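Local coordinates for protein enolase from the environmental genome shotgun sequencing of the Sargasso Sea (PDB 2QGY) that is of unknown function but binds magnesium and, as an enolase-superfamily member, probably acts on a carboxylate substrate by abstracting the proton beside its carboxylate, at residues E194-L199 / N221-E226; S212-V217 / F244-V249; I138-W143 / K163-I168; D152-I157 / I181-K186. One frame throughout, in Å; residues are numbered along the deposited sequence.

Interaction 1: residues E194-L199 / N221-E226; sequences ELPLML and NPYWIE. With MG (magnesium ion), chain C.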
# COMPACT_ATOMS: atom_id res chain seq x y z
N GLU A 194 6.35 -9.60 -37.57
CA GLU A 194 7.62 -9.68 -36.87
C GLU A 194 7.67 -8.85 -35.59
O GLU A 194 8.40 -9.20 -34.65
CB GLU A 194 8.78 -9.33 -37.80
CG GLU A 194 9.13 -10.46 -38.77
CD GLU A 194 9.15 -10.04 -40.24
OE1 GLU A 194 9.05 -8.82 -40.55
OE2 GLU A 194 9.27 -10.95 -41.09
N LEU A 195 6.87 -7.78 -35.54
CA LEU A 195 6.98 -6.82 -34.43
C LEU A 195 6.40 -7.36 -33.13
O LEU A 195 5.27 -7.87 -33.10
CB LEU A 195 6.31 -5.47 -34.76
CG LEU A 195 6.56 -4.32 -33.76
CD1 LEU A 195 8.04 -3.82 -33.77
CD2 LEU A 195 5.59 -3.16 -33.97
N PRO A 196 7.18 -7.28 -32.05
CA PRO A 196 6.58 -7.61 -30.75
C PRO A 196 5.30 -6.82 -30.52
O PRO A 196 5.31 -5.59 -30.60
CB PRO A 196 7.68 -7.23 -29.77
CG PRO A 196 8.95 -7.50 -30.55
CD PRO A 196 8.62 -6.99 -31.93
N LEU A 197 4.20 -7.54 -30.31
CA LEU A 197 2.93 -6.91 -29.98
C LEU A 197 2.55 -7.39 -28.58
O LEU A 197 2.19 -8.55 -28.38
CB LEU A 197 1.84 -7.27 -31.00
CG LEU A 197 0.43 -6.76 -30.73
CD1 LEU A 197 0.36 -5.22 -30.73
CD2 LEU A 197 -0.54 -7.35 -31.78
N MET A 198 2.64 -6.48 -27.62
CA MET A 198 2.19 -6.83 -26.26
C MET A 198 0.77 -6.40 -25.94
O MET A 198 0.27 -5.40 -26.45
CB MET A 198 3.19 -6.43 -25.17
CG MET A 198 4.41 -5.60 -25.47
SD MET A 198 5.51 -5.75 -26.90
CE MET A 198 7.12 -5.58 -26.21
N LEU A 199 0.10 -7.19 -25.10
CA LEU A 199 -1.30 -6.99 -24.83
C LEU A 199 -1.46 -6.77 -23.34
O LEU A 199 -1.11 -7.63 -22.53
CB LEU A 199 -2.14 -8.21 -25.29
CG LEU A 199 -2.06 -8.69 -26.76
CD1 LEU A 199 -3.02 -9.87 -27.03
CD2 LEU A 199 -2.33 -7.55 -27.75
N ASN A 221 0.02 -14.29 -32.16
CA ASN A 221 1.38 -14.35 -31.60
C ASN A 221 1.73 -13.17 -30.68
O ASN A 221 2.75 -12.51 -30.90
CB ASN A 221 2.43 -14.47 -32.71
CG ASN A 221 3.81 -14.86 -32.19
OD1 ASN A 221 3.93 -15.47 -31.11
ND2 ASN A 221 4.85 -14.53 -32.95
N PRO A 222 0.91 -12.93 -29.64
CA PRO A 222 1.29 -11.82 -28.75
C PRO A 222 2.64 -12.06 -28.06
O PRO A 222 2.98 -13.18 -27.66
CB PRO A 222 0.15 -11.75 -27.74
CG PRO A 222 -0.57 -13.02 -27.83
CD PRO A 222 -0.31 -13.61 -29.20
N TYR A 223 3.41 -11.00 -27.93
CA TYR A 223 4.71 -11.10 -27.30
C TYR A 223 4.57 -11.39 -25.81
O TYR A 223 5.40 -12.13 -25.24
CB TYR A 223 5.49 -9.81 -27.56
CG TYR A 223 6.94 -9.89 -27.14
CD1 TYR A 223 7.90 -10.43 -28.01
CD2 TYR A 223 7.35 -9.41 -25.90
CE1 TYR A 223 9.23 -10.52 -27.62
CE2 TYR A 223 8.68 -9.47 -25.51
CZ TYR A 223 9.62 -10.03 -26.37
OH TYR A 223 10.94 -10.10 -25.95
N TRP A 224 3.58 -10.75 -25.18
CA TRP A 224 3.25 -11.05 -23.77
C TRP A 224 1.86 -10.64 -23.45
O TRP A 224 1.24 -9.91 -24.21
CB TRP A 224 4.28 -10.46 -22.79
CG TRP A 224 4.25 -8.97 -22.47
CD1 TRP A 224 3.18 -8.18 -22.09
CD2 TRP A 224 5.40 -8.13 -22.38
NE1 TRP A 224 3.61 -6.90 -21.80
CE2 TRP A 224 4.97 -6.84 -22.00
CE3 TRP A 224 6.77 -8.36 -22.61
CZ2 TRP A 224 5.86 -5.78 -21.82
CZ3 TRP A 224 7.66 -7.29 -22.44
CH2 TRP A 224 7.19 -6.02 -22.04
N ILE A 225 1.35 -11.14 -22.32
CA ILE A 225 0.01 -10.87 -21.87
C ILE A 225 0.19 -10.28 -20.48
O ILE A 225 0.69 -10.96 -19.57
CB ILE A 225 -0.83 -12.19 -21.74
CG1 ILE A 225 -1.05 -12.85 -23.12
CG2 ILE A 225 -2.21 -11.90 -21.10
CD1 ILE A 225 -1.72 -11.97 -24.14
N GLU A 226 -0.24 -9.04 -20.32
CA GLU A 226 0.04 -8.30 -19.11
C GLU A 226 -1.22 -8.18 -18.25
O GLU A 226 -2.31 -7.90 -18.76
CB GLU A 226 0.60 -6.94 -19.51
CG GLU A 226 0.86 -6.03 -18.36
CD GLU A 226 1.64 -4.78 -18.78
OE1 GLU A 226 2.50 -4.86 -19.70
OE2 GLU A 226 1.41 -3.75 -18.15
MG MG C . -0.08 -2.54 -17.49
O HOH W 1 4.46 -10.47 -30.90
O HOH W 2 -1.56 -3.72 -16.67
O HOH W 3 -1.34 -1.06 -16.97
O HOH W 4 0.86 -0.93 -18.53
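Met198 lies across the indole of Trp224, its CB over one face of the five-membered ring, 3.5 Å from the ring centroid and 14° off the normal. From there the methionine chain bends at chi2 and chi3 and carries SD above the six-membered ring, 4.9 Å from its centroid, in a Met-aromatic contact, while CE reaches CD2 of Tyr223 at 3.8 Å. The Tyr223 ring runs alongside Met198 and Pro196, pointing the same way as both, and Pro196 CB makes an off-centre CH-pi contact with it. The Tyr223 hydroxyl is hydrogen-bonded to Glu325 and Lys326. The other face of the sheet carries Leu199 and Ile225, side by side with their CD1 atoms touching, and Leu199 CD1 also meets Pro222 CB at 3.8 Å. Phe213, Leu214 and Val217 of helix 207-217 cover this pair.

Between the two layers the parallel strands are joined by Tyr223 N to Leu197 O, Leu199 N to Trp224 O and Glu226 N to Leu199 O. Ahead of the paired strands, a water accepts from Leu197 N and donates to Asn221 O. Glu226 runs extended beyond CG, and its two oxygens have different partners: OE1 receives Trp224 NE1 (3.1 Å) on its anti lone pair and forms a salt bridge with Lys169, whereas OE2 binds the magnesium ion at 2.0 Å. Three waters, Asp200 and Glu252 share the metal, whose three acidic ligands at the C-terminal ends of successive barrel strands form the metal site typical of the enolase superfamily.

Interaction 2: residues S212-V217 / F244-V249; sequences SFLKEV and FNMKVV
Leu214 sets its side chain against Phe244 and Met246 where helix 207-217 of the beta/alpha-barrel, on its outer layer, meets the turn leading from helix 234-243 into strand 248-250. CB of the leucine sits over one face of the Phe244 ring, 3.7 Å from the centroid and 15° off the normal, displaced toward the rim so that CE1 and CZ are its nearest ring atoms. Beyond CB the chain crosses the phenylalanine at about a right angle. A chi1 of -70° sets CG beside the backbone N, and the branch at CG divides the methyls between the two partners. CD1 stays with the aromatic ring, 3.8 Å from Phe244 CE2, whereas CD2 goes to the methionine and touches its CE at 3.7 Å.

Phe244, the first residue past helix 234-243 to leave helical backbone angles, lays its ring against helix 207-217, and the backbone N of Lys215 approaches CE1 obliquely. Met246 comes in beside it: its chain is extended through chi2 and bends at chi3 (-55°), turning CE toward Leu214. Across the segments the contact is apolar, without hydrogen bonds. On the inner side Ile225 of strand 224-226 touches both Leu214 and Met246, and Pro222 also packs on the methionine. Farther along the helix, Val217 closes the contact with its CG1 atom 4.2 Å from Met246 SD.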
# COMPACT_ATOMS: atom_id res chain seq x y z
N SER A 212 -11.64 -16.73 -22.72
CA SER A 212 -12.13 -16.79 -24.09
C SER A 212 -11.26 -15.93 -25.01
O SER A 212 -10.88 -16.37 -26.10
CB SER A 212 -13.60 -16.40 -24.16
OG SER A 212 -14.35 -17.07 -23.15
N PHE A 213 -10.91 -14.72 -24.55
CA PHE A 213 -10.02 -13.85 -25.32
C PHE A 213 -8.68 -14.52 -25.58
O PHE A 213 -8.21 -14.58 -26.72
CB PHE A 213 -9.82 -12.49 -24.62
CG PHE A 213 -8.88 -11.57 -25.35
CD1 PHE A 213 -9.33 -10.84 -26.45
CD2 PHE A 213 -7.55 -11.44 -24.95
CE1 PHE A 213 -8.47 -9.99 -27.14
CE2 PHE A 213 -6.67 -10.59 -25.64
CZ PHE A 213 -7.13 -9.84 -26.74
N LEU A 214 -8.05 -15.03 -24.53
CA LEU A 214 -6.72 -15.62 -24.66
C LEU A 214 -6.72 -16.85 -25.59
O LEU A 214 -5.73 -17.12 -26.26
CB LEU A 214 -6.17 -15.99 -23.28
CG LEU A 214 -5.80 -14.77 -22.43
CD1 LEU A 214 -5.33 -15.23 -21.06
CD2 LEU A 214 -4.74 -13.91 -23.13
N LYS A 215 -7.85 -17.56 -25.62
CA LYS A 215 -7.99 -18.72 -26.51
C LYS A 215 -8.04 -18.27 -27.98
O LYS A 215 -7.46 -18.91 -28.86
CB LYS A 215 -9.25 -19.49 -26.12
CG LYS A 215 -9.31 -20.90 -26.68
CD LYS A 215 -10.39 -21.71 -25.95
CE LYS A 215 -10.14 -23.22 -26.08
NZ LYS A 215 -11.00 -24.04 -25.16
N GLU A 216 -8.70 -17.15 -28.24
CA GLU A 216 -8.83 -16.64 -29.60
C GLU A 216 -7.64 -15.79 -30.06
O GLU A 216 -7.41 -15.62 -31.26
CB GLU A 216 -10.13 -15.85 -29.76
CG GLU A 216 -11.38 -16.64 -29.36
CD GLU A 216 -11.64 -17.84 -30.27
OE1 GLU A 216 -11.33 -17.73 -31.48
OE2 GLU A 216 -12.15 -18.88 -29.77
N VAL A 217 -6.88 -15.24 -29.12
CA VAL A 217 -5.83 -14.28 -29.50
C VAL A 217 -4.50 -14.94 -29.79
O VAL A 217 -3.62 -14.32 -30.40
CB VAL A 217 -5.67 -13.13 -28.45
CG1 VAL A 217 -4.77 -13.58 -27.29
CG2 VAL A 217 -5.11 -11.88 -29.12
N PHE A 244 -2.10 -21.31 -20.74
CA PHE A 244 -1.77 -20.74 -22.05
C PHE A 244 -0.27 -20.73 -22.32
O PHE A 244 0.53 -20.70 -21.39
CB PHE A 244 -2.39 -19.34 -22.16
CG PHE A 244 -3.88 -19.32 -22.03
CD1 PHE A 244 -4.69 -19.64 -23.13
CD2 PHE A 244 -4.50 -19.02 -20.82
CE1 PHE A 244 -6.09 -19.63 -23.02
CE2 PHE A 244 -5.88 -19.01 -20.71
CZ PHE A 244 -6.69 -19.32 -21.82
N ASN A 245 0.11 -20.75 -23.59
CA ASN A 245 1.52 -20.78 -23.96
C ASN A 245 1.97 -19.38 -24.38
O ASN A 245 2.53 -19.17 -25.47
CB ASN A 245 1.73 -21.77 -25.12
CG ASN A 245 3.20 -22.02 -25.42
OD1 ASN A 245 4.07 -21.90 -24.54
ND2 ASN A 245 3.49 -22.36 -26.68
N MET A 246 1.67 -18.41 -23.52
CA MET A 246 2.01 -17.03 -23.76
C MET A 246 2.69 -16.45 -22.49
O MET A 246 2.33 -16.82 -21.37
CB MET A 246 0.74 -16.23 -24.14
CG MET A 246 0.16 -16.52 -25.58
SD MET A 246 -1.46 -15.76 -25.90
CE MET A 246 -2.41 -16.38 -24.58
N LYS A 247 3.66 -15.57 -22.66
CA LYS A 247 4.34 -15.01 -21.49
C LYS A 247 3.41 -14.14 -20.64
O LYS A 247 2.73 -13.27 -21.17
CB LYS A 247 5.53 -14.20 -21.92
CG LYS A 247 6.63 -15.05 -22.55
CD LYS A 247 7.76 -14.19 -23.07
CE LYS A 247 8.72 -15.04 -23.92
NZ LYS A 247 9.16 -16.27 -23.21
N VAL A 248 3.41 -14.38 -19.32
CA VAL A 248 2.55 -13.64 -18.40
C VAL A 248 3.40 -12.55 -17.65
O VAL A 248 4.49 -12.83 -17.15
CB VAL A 248 1.80 -14.60 -17.42
CG1 VAL A 248 1.03 -13.85 -16.30
CG2 VAL A 248 0.82 -15.54 -18.17
N VAL A 249 2.86 -11.34 -17.60
CA VAL A 249 3.54 -10.20 -16.98
C VAL A 249 2.69 -9.69 -15.80
O VAL A 249 1.50 -9.52 -15.95
CB VAL A 249 3.72 -9.04 -17.97
CG1 VAL A 249 4.54 -7.89 -17.29
CG2 VAL A 249 4.51 -9.51 -19.23

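Interaction 3: residues I138-W143 / K163-I168; sequences IYATCW and KKYGGI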
# COMPACT_ATOMS: atom_id res chain seq x y z
N ILE A 138 13.55 -0.71 -26.19
CA ILE A 138 12.30 -0.15 -25.68
C ILE A 138 11.08 -0.62 -26.46
O ILE A 138 11.21 -1.11 -27.58
CB ILE A 138 12.33 1.42 -25.67
CG1 ILE A 138 12.82 1.99 -27.02
CG2 ILE A 138 13.24 1.94 -24.56
CD1 ILE A 138 11.77 2.18 -28.07
N TYR A 139 9.90 -0.46 -25.88
CA TYR A 139 8.67 -0.64 -26.62
C TYR A 139 7.76 0.53 -26.23
O TYR A 139 7.97 1.19 -25.21
CB TYR A 139 8.01 -2.00 -26.27
CG TYR A 139 7.36 -2.03 -24.89
CD1 TYR A 139 6.02 -1.68 -24.73
CD2 TYR A 139 8.10 -2.38 -23.75
CE1 TYR A 139 5.41 -1.67 -23.43
CE2 TYR A 139 7.52 -2.38 -22.48
CZ TYR A 139 6.18 -2.02 -22.32
OH TYR A 139 5.61 -2.05 -21.08
N ALA A 140 6.76 0.79 -27.07
CA ALA A 140 5.87 1.91 -26.89
C ALA A 140 4.49 1.47 -26.49
O ALA A 140 3.89 0.56 -27.11
CB ALA A 140 5.80 2.74 -28.17
N THR A 141 3.95 2.14 -25.48
CA THR A 141 2.61 1.86 -25.01
C THR A 141 1.62 2.82 -25.65
O THR A 141 1.84 4.03 -25.67
CB THR A 141 2.53 1.96 -23.48
OG1 THR A 141 3.30 0.90 -22.92
CG2 THR A 141 1.10 1.84 -22.98
N CYS A 142 0.55 2.26 -26.21
CA CYS A 142 -0.51 3.03 -26.87
C CYS A 142 -1.74 3.06 -25.97
O CYS A 142 -2.52 2.10 -25.92
CB CYS A 142 -0.92 2.38 -28.18
SG CYS A 142 -1.96 3.49 -29.10
N TRP A 143 -1.91 4.15 -25.23
CA TRP A 143 -3.00 4.27 -24.32
C TRP A 143 -3.45 5.72 -24.21
O TRP A 143 -2.61 6.62 -24.18
CB TRP A 143 -2.55 3.78 -22.93
CG TRP A 143 -3.66 3.79 -21.92
CD1 TRP A 143 -4.54 2.76 -21.65
CD2 TRP A 143 -4.03 4.87 -21.07
NE1 TRP A 143 -5.44 3.15 -20.68
CE2 TRP A 143 -5.13 4.43 -20.29
CE3 TRP A 143 -3.50 6.16 -20.84
CZ2 TRP A 143 -5.74 5.25 -19.33
CZ3 TRP A 143 -4.12 6.97 -19.90
CH2 TRP A 143 -5.21 6.51 -19.15
N LYS A 163 7.76 4.58 -36.39
CA LYS A 163 8.86 5.02 -35.55
C LYS A 163 9.86 3.91 -35.24
O LYS A 163 10.92 4.17 -34.69
CB LYS A 163 8.32 5.64 -34.25
CG LYS A 163 7.42 6.86 -34.45
CD LYS A 163 8.15 8.06 -35.04
CE LYS A 163 9.38 8.46 -34.22
NZ LYS A 163 10.53 8.85 -35.11
N LYS A 164 9.52 2.68 -35.60
CA LYS A 164 10.44 1.55 -35.47
C LYS A 164 10.88 1.25 -34.03
O LYS A 164 12.04 0.90 -33.79
CB LYS A 164 11.67 1.74 -36.39
CG LYS A 164 11.31 1.85 -37.88
CD LYS A 164 12.52 2.34 -38.73
CE LYS A 164 13.67 1.35 -38.77
NZ LYS A 164 13.16 -0.05 -38.86
N TYR A 165 9.94 1.39 -33.08
CA TYR A 165 10.16 0.95 -31.69
C TYR A 165 10.40 -0.55 -31.60
O TYR A 165 10.16 -1.28 -32.56
CB TYR A 165 8.95 1.29 -30.82
CG TYR A 165 8.56 2.74 -30.83
CD1 TYR A 165 9.44 3.72 -30.40
CD2 TYR A 165 7.29 3.13 -31.25
CE1 TYR A 165 9.07 5.06 -30.41
CE2 TYR A 165 6.91 4.46 -31.25
CZ TYR A 165 7.80 5.41 -30.82
OH TYR A 165 7.44 6.73 -30.83
N GLY A 166 10.86 -1.02 -30.44
CA GLY A 166 11.12 -2.45 -30.26
C GLY A 166 9.87 -3.28 -30.12
O GLY A 166 9.95 -4.51 -30.07
N GLY A 167 8.71 -2.62 -30.05
CA GLY A 167 7.44 -3.28 -29.78
C GLY A 167 6.35 -2.26 -29.56
O GLY A 167 6.62 -1.09 -29.36
N ILE A 168 5.10 -2.70 -29.63
CA ILE A 168 3.96 -1.83 -29.29
C ILE A 168 3.06 -2.57 -28.32
O ILE A 168 2.74 -3.76 -28.54
CB ILE A 168 3.16 -1.40 -30.56
CG1 ILE A 168 4.00 -0.45 -31.42
CG2 ILE A 168 1.83 -0.70 -30.18
CD1 ILE A 168 3.42 -0.17 -32.82
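Ala140 puts its methyl over one face of the Tyr165 ring, with CB 3.8 Å from the ring centroid and closest to CD2, at 3.4 Å. The opposite face is covered by CB of Lys163, so the phenol is clasped between a strand residue and its own loop. Tyr165 CG stands beside the backbone N (chi1 -56°), which turns the ring back toward strand 135-141. There Ile138 approaches obliquely and brings CD1 to 3.6 Å from CD1 of the tyrosine; its CG1 branch lies between N and the carbonyl carbon (chi1 49°), and this swings the methyl toward the loop.

The segments belong to the first beta-alpha-beta unit of the barrel, in which helix 150-162 leads through 163-168 to strand 168-170, parallel to 135-141. Ala140 N donates an almost straight bond to Gly167 O (3.0 Å, 172°), and Gly166 N makes a weak one to Ile138 O. At Gly167 the backbone passes close to Tyr139, whose CB is 3.5 Å from Gly167 O. The ring of Tyr139 leads away from the loop, toward the barrel interior, where its hydroxyl is hydrogen-bonded to Lys169 and its ring meets Trp224 edge-to-face.

Interaction 4: residues D152-I157 / I181-K186; sequences DYLRQI and IQFVEK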
# COMPACT_ATOMS: atom_id res chain seq x y z
N ASP A 152 -9.21 5.67 -34.16
CA ASP A 152 -8.23 6.63 -33.64
C ASP A 152 -7.00 5.88 -33.12
O ASP A 152 -5.88 6.31 -33.34
CB ASP A 152 -8.84 7.50 -32.54
CG ASP A 152 -9.98 8.38 -33.05
OD1 ASP A 152 -9.96 8.76 -34.25
OD2 ASP A 152 -10.92 8.67 -32.26
N TYR A 153 -7.22 4.75 -32.45
CA TYR A 153 -6.10 3.94 -31.98
C TYR A 153 -5.27 3.41 -33.15
O TYR A 153 -4.05 3.50 -33.13
CB TYR A 153 -6.56 2.81 -31.07
CG TYR A 153 -6.66 3.23 -29.64
CD1 TYR A 153 -7.79 3.89 -29.16
CD2 TYR A 153 -5.61 2.97 -28.75
CE1 TYR A 153 -7.88 4.28 -27.83
CE2 TYR A 153 -5.69 3.35 -27.41
CZ TYR A 153 -6.83 4.01 -26.96
OH TYR A 153 -6.93 4.39 -25.65
N LEU A 154 -5.95 2.91 -34.18
CA LEU A 154 -5.26 2.39 -35.37
C LEU A 154 -4.33 3.39 -36.05
O LEU A 154 -3.21 3.02 -36.41
CB LEU A 154 -6.26 1.79 -36.37
CG LEU A 154 -7.08 0.60 -35.86
CD1 LEU A 154 -8.19 0.29 -36.85
CD2 LEU A 154 -6.22 -0.63 -35.60
N ARG A 155 -4.77 4.63 -36.21
CA ARG A 155 -3.94 5.67 -36.82
C ARG A 155 -2.76 6.02 -35.91
O ARG A 155 -1.66 6.29 -36.38
CB ARG A 155 -4.76 6.94 -37.14
CG ARG A 155 -5.88 6.74 -38.19
CD ARG A 155 -6.81 7.97 -38.33
NE ARG A 155 -7.45 8.35 -37.06
CZ ARG A 155 -7.10 9.41 -36.32
NH1 ARG A 155 -6.12 10.22 -36.73
NH2 ARG A 155 -7.73 9.66 -35.18
N GLN A 156 -2.99 5.97 -34.60
CA GLN A 156 -1.90 6.15 -33.64
C GLN A 156 -0.93 4.98 -33.69
O GLN A 156 0.28 5.16 -33.54
CB GLN A 156 -2.43 6.32 -32.21
CG GLN A 156 -1.37 6.74 -31.16
CD GLN A 156 -0.90 8.18 -31.27
OE1 GLN A 156 -1.11 8.84 -32.28
NE2 GLN A 156 -0.26 8.67 -30.21
N ILE A 157 -1.46 3.78 -33.90
CA ILE A 157 -0.61 2.59 -34.02
C ILE A 157 0.21 2.62 -35.33
O ILE A 157 1.35 2.19 -35.34
CB ILE A 157 -1.43 1.27 -33.80
CG1 ILE A 157 -1.79 1.14 -32.31
CG2 ILE A 157 -0.63 0.03 -34.21
CD1 ILE A 157 -3.14 0.54 -32.07
N ILE A 181 -10.93 -8.96 -30.56
CA ILE A 181 -10.12 -9.73 -31.51
C ILE A 181 -9.90 -8.99 -32.84
O ILE A 181 -8.77 -8.96 -33.35
CB ILE A 181 -10.72 -11.17 -31.72
CG1 ILE A 181 -10.65 -11.97 -30.42
CG2 ILE A 181 -10.01 -11.91 -32.85
CD1 ILE A 181 -9.21 -12.34 -29.95
N GLN A 182 -10.97 -8.40 -33.39
CA GLN A 182 -10.90 -7.54 -34.58
C GLN A 182 -9.83 -6.48 -34.43
O GLN A 182 -9.04 -6.23 -35.35
CB GLN A 182 -12.24 -6.86 -34.87
CG GLN A 182 -13.05 -7.55 -35.95
CD GLN A 182 -12.18 -8.09 -37.08
OE1 GLN A 182 -11.56 -7.32 -37.83
NE2 GLN A 182 -12.10 -9.42 -37.18
N PHE A 183 -9.82 -5.86 -33.25
CA PHE A 183 -8.81 -4.88 -32.92
C PHE A 183 -7.40 -5.46 -32.99
O PHE A 183 -6.53 -4.85 -33.61
CB PHE A 183 -9.11 -4.26 -31.56
CG PHE A 183 -8.13 -3.20 -31.16
CD1 PHE A 183 -7.75 -2.20 -32.06
CD2 PHE A 183 -7.56 -3.20 -29.89
CE1 PHE A 183 -6.84 -1.21 -31.70
CE2 PHE A 183 -6.65 -2.22 -29.52
CZ PHE A 183 -6.27 -1.23 -30.42
N VAL A 184 -7.17 -6.62 -32.39
CA VAL A 184 -5.84 -7.24 -32.43
C VAL A 184 -5.46 -7.58 -33.87
O VAL A 184 -4.31 -7.37 -34.29
CB VAL A 184 -5.71 -8.49 -31.50
CG1 VAL A 184 -4.32 -9.06 -31.56
CG2 VAL A 184 -6.05 -8.15 -30.04
N GLU A 185 -6.42 -8.09 -34.63
CA GLU A 185 -6.18 -8.48 -36.03
C GLU A 185 -5.74 -7.30 -36.89
O GLU A 185 -4.71 -7.39 -37.57
CB GLU A 185 -7.42 -9.14 -36.63
CG GLU A 185 -7.14 -9.79 -37.99
CD GLU A 185 -8.36 -10.45 -38.58
OE1 GLU A 185 -9.42 -10.50 -37.91
OE2 GLU A 185 -8.27 -10.94 -39.73
N LYS A 186 -6.50 -6.21 -36.84
CA LYS A 186 -6.16 -4.97 -37.54
C LYS A 186 -4.79 -4.42 -37.13
O LYS A 186 -4.02 -3.96 -37.97
CB LYS A 186 -7.26 -3.93 -37.33
CG LYS A 186 -8.58 -4.35 -37.99
CD LYS A 186 -9.83 -3.80 -37.28
CE LYS A 186 -10.48 -2.65 -38.04
NZ LYS A 186 -11.90 -2.53 -37.62
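Phe183 pushes its ring in among three side chains of helix 150-162, with CE1 and CZ forward. CE1 meets CD2 of Leu154 at 4.0 Å and CB of Tyr153 at 4.1 Å, while CZ reaches CD1 of Ile157 at 4.0 Å; all three partners come at the ring obliquely. The ring gets there because CG is anti to the backbone N (chi1 -178°), directing it across the groove between the helices. Leu154 and Phe183 lie alongside each other, pointing opposite ways. The same leucine also rests on Lys186, crossing it at about a right angle: CD2 touches CB at 3.9 Å, and CD1 lies against CE farther out. The aliphatic part of the lysine continues the apolar contact toward the partly exposed side.

Of Tyr153, CB is the part that meets Phe183, since the ring leads away to bond through OH to Ser144 N and to meet Trp30 edge-to-face. On the outer side of helix 150-162, Arg155 NH2 forms a salt bridge to Asp152 OD1. The axes of segments 152-157 and 181-186 approach to 11.1 Å with a crossing angle of -24°, running in the same general direction, as successive members of the barrel's outer layer. Ile157 and Phe183 face inward onto Ile170 of strand 168-170, and Ile181 and Val184 pack on the next helix, 207-217.

Interactions 1 and 3 are buried pairings of parallel strands or their approaches, and interactions 2 and 4 are partly buried packing in the outer layer of the same barrel. Ile168 links interactions 3 and 1 by backbone bonds to Pro196 and Met198, and Ile225 does the same between interactions 1 and 2 through Lys247 and Val249. Helix 207-217, which contributes to interaction 2, meets Ile181 and Val184 of interaction 4. Cys142 of interaction 3 lies against Tyr153, Gln156 and Ile157 of interaction 4. The chemistry follows this layering: backbone hydrogen bonds and aromatic packing inside, with a metal ligand in interaction 1, and apolar contacts without cross-segment hydrogen bonds outside.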